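Local structure of T-cell surface protein tactile (6ARQ) at residues T25-V31 and E77-W82. The protein promotes NK-cell adhesion to target cells by interacting with PVR and may take part in adhesive interactions of activated T and NK cells late in the immune response. The protein carries 1 engineered substitution. Sequence-based numbering, arbitrary orientation.
Sequences TCQTQTV and ENGSKW
Cys-26 and Trp-82 form a hydrogen-bonded antiparallel pair between strands 22-29 and 79-86: Cys-26 N reaches Trp-82 O at 2.8 Å, and Trp-82 N returns to Cys-26 O at 3.1 Å. Two residues on, Ser-80 N donates to Thr-28 O at 3.0 Å, whereas the reciprocal bond from Thr-28 N to Ser-80 O is weak. Beyond the strand ends the ladder gains one more rung, Thr-30 N to Asn-78 O at 3.1 Å.

Cys-26, Thr-28, Ser-80 and Trp-82 face the sandwich interior. With Trp-82 CG anti to the backbone N (chi1 -180°), the indole leads away from segment 25-31, and Cys-26 CB lies at the ring's edge, near its plane. The indole stacks with Trp-39 and its NE1 bonds to Gln-38 O, while Cys-26 is disulfide-bonded to Cys-99 of the other sheet. Thr-28 turns its methyl CG2 to Ser-80 OG at 3.4 Å; its own hydroxyl bonds to Gln-109.

On the outer face, Gln-27 and Lys-81 run side by side in van der Waals contact. Lys-81 NZ lies 3.5 Å from Gln-27 NE2, donor beside donor, so this pair is not hydrogen-bonded. The methyl of Thr-25 crosses the lysine stem, with CG2 3.9 Å from Lys-81 CG.

Backbone bonding thus joins the strands of this sheet in the first V-type immunoglobulin domain, while their inward side chains link it to the opposing sheet through the disulfide, the indole and the threonine hydroxyl.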
loop_
_atom_site.group_PDB
_atom_site.type_symbol
_atom_site.label_atom_id
_atom_site.label_comp_id
_atom_site.label_asym_id
_atom_site.label_seq_id
_atom_site.Cartn_x
_atom_site.Cartn_y
_atom_site.Cartn_z
ATOM N N THR A 25 0.992 -37.763 28.029
ATOM C CA THR A 25 2.295 -37.383 28.573
ATOM C C THR A 25 3.165 -36.681 27.531
ATOM O O THR A 25 3.360 -37.193 26.428
ATOM C CB THR A 25 3.017 -38.620 29.145
ATOM O OG1 THR A 25 2.103 -39.386 29.932
ATOM C CG2 THR A 25 4.238 -38.259 29.989
ATOM N N CYS A 26 3.706 -35.516 27.915
ATOM C CA CYS A 26 4.629 -34.713 27.121
ATOM C C CYS A 26 6.025 -34.862 27.740
ATOM O O CYS A 26 6.331 -34.216 28.746
ATOM C CB CYS A 26 4.177 -33.254 27.060
ATOM S SG CYS A 26 2.641 -32.985 26.132
ATOM N N GLN A 27 6.837 -35.780 27.187
ATOM C CA GLN A 27 8.183 -36.071 27.681
ATOM C C GLN A 27 9.214 -35.198 26.974
ATOM O O GLN A 27 9.242 -35.147 25.743
ATOM C CB GLN A 27 8.513 -37.562 27.502
ATOM C CG GLN A 27 9.650 -38.060 28.398
ATOM C CD GLN A 27 9.788 -39.569 28.466
ATOM O OE1 GLN A 27 10.617 -40.095 29.216
ATOM N NE2 GLN A 27 8.987 -40.309 27.704
ATOM N N THR A 28 10.056 -34.507 27.760
ATOM C CA THR A 28 11.101 -33.616 27.249
ATOM C C THR A 28 12.320 -33.607 28.195
ATOM O O THR A 28 12.222 -34.041 29.343
ATOM C CB THR A 28 10.538 -32.194 26.998
ATOM O OG1 THR A 28 11.533 -31.392 26.359
ATOM C CG2 THR A 28 10.032 -31.505 28.268
ATOM N N GLN A 29 13.464 -33.118 27.689
ATOM C CA GLN A 29 14.724 -33.012 28.420
ATOM C C GLN A 29 15.364 -31.653 28.145
ATOM O O GLN A 29 15.338 -31.176 27.006
ATOM C CB GLN A 29 15.672 -34.154 28.024
ATOM C CG GLN A 29 16.382 -34.806 29.204
ATOM C CD GLN A 29 17.866 -34.526 29.274
ATOM O OE1 GLN A 29 18.431 -33.723 28.522
ATOM N NE2 GLN A 29 18.534 -35.185 30.201
ATOM N N THR A 30 15.922 -31.024 29.188
ATOM C CA THR A 30 16.554 -29.709 29.080
ATOM C C THR A 30 18.058 -29.785 29.391
ATOM O O THR A 30 18.491 -30.621 30.187
ATOM C CB THR A 30 15.828 -28.681 29.984
ATOM O OG1 THR A 30 16.368 -27.378 29.768
ATOM C CG2 THR A 30 15.886 -29.026 31.472
ATOM N N VAL A 31 18.844 -28.911 28.746
ATOM C CA VAL A 31 20.284 -28.784 28.989
ATOM C C VAL A 31 20.427 -27.883 30.228
ATOM O O VAL A 31 21.266 -28.144 31.094
ATOM C CB VAL A 31 21.053 -28.252 27.742
ATOM C CG1 VAL A 31 22.523 -27.977 28.053
ATOM C CG2 VAL A 31 20.937 -29.223 26.568
ATOM N N GLU A 77 18.900 -35.398 36.395
ATOM C CA GLU A 77 19.237 -35.597 34.984
ATOM C C GLU A 77 18.600 -34.514 34.077
ATOM O O GLU A 77 18.895 -34.476 32.880
ATOM C CB GLU A 77 18.835 -37.012 34.509
ATOM C CG GLU A 77 17.350 -37.331 34.609
ATOM C CD GLU A 77 16.887 -38.474 33.726
ATOM O OE1 GLU A 77 17.249 -39.637 34.015
ATOM O OE2 GLU A 77 16.149 -38.205 32.752
ATOM N N ASN A 78 17.743 -33.638 34.662
ATOM C CA ASN A 78 17.011 -32.536 34.012
ATOM C C ASN A 78 15.997 -33.058 32.959
ATOM O O ASN A 78 15.745 -32.399 31.947
ATOM C CB ASN A 78 17.968 -31.491 33.401
ATOM C CG ASN A 78 18.830 -30.746 34.395
ATOM O OD1 ASN A 78 18.460 -30.524 35.556
ATOM N ND2 ASN A 78 19.989 -30.298 33.939
ATOM N N GLY A 79 15.402 -34.214 33.248
ATOM C CA GLY A 79 14.381 -34.846 32.418
ATOM C C GLY A 79 13.014 -34.738 33.062
ATOM O O GLY A 79 12.914 -34.753 34.294
ATOM N N SER A 80 11.948 -34.617 32.248
ATOM C CA SER A 80 10.597 -34.476 32.793
ATOM C C SER A 80 9.528 -35.268 32.035
ATOM O O SER A 80 9.749 -35.725 30.912
ATOM C CB SER A 80 10.189 -33.008 32.838
ATOM O OG SER A 80 9.933 -32.484 31.545
ATOM N N LYS A 81 8.355 -35.399 32.679
ATOM C CA LYS A 81 7.151 -36.048 32.179
ATOM C C LYS A 81 5.935 -35.225 32.627
ATOM O O LYS A 81 5.532 -35.291 33.791
ATOM C CB LYS A 81 7.065 -37.506 32.665
ATOM C CG LYS A 81 7.737 -38.509 31.743
ATOM C CD LYS A 81 7.650 -39.917 32.321
ATOM C CE LYS A 81 8.035 -40.990 31.332
ATOM N NZ LYS A 81 6.945 -41.270 30.359
ATOM N N TRP A 82 5.404 -34.397 31.712
ATOM C CA TRP A 82 4.245 -33.533 31.943
ATOM C C TRP A 82 2.998 -34.317 31.522
ATOM O O TRP A 82 2.746 -34.494 30.329
ATOM C CB TRP A 82 4.428 -32.201 31.180
ATOM C CG TRP A 82 3.333 -31.180 31.306
ATOM C CD1 TRP A 82 2.757 -30.482 30.286
ATOM C CD2 TRP A 82 2.761 -30.660 32.519
ATOM N NE1 TRP A 82 1.845 -29.581 30.781
ATOM C CE2 TRP A 82 1.827 -29.668 32.149
ATOM C CE3 TRP A 82 2.932 -30.950 33.886
ATOM C CZ2 TRP A 82 1.054 -28.977 33.090
ATOM C CZ3 TRP A 82 2.164 -30.266 34.816
ATOM C CH2 TRP A 82 1.235 -29.296 34.416
#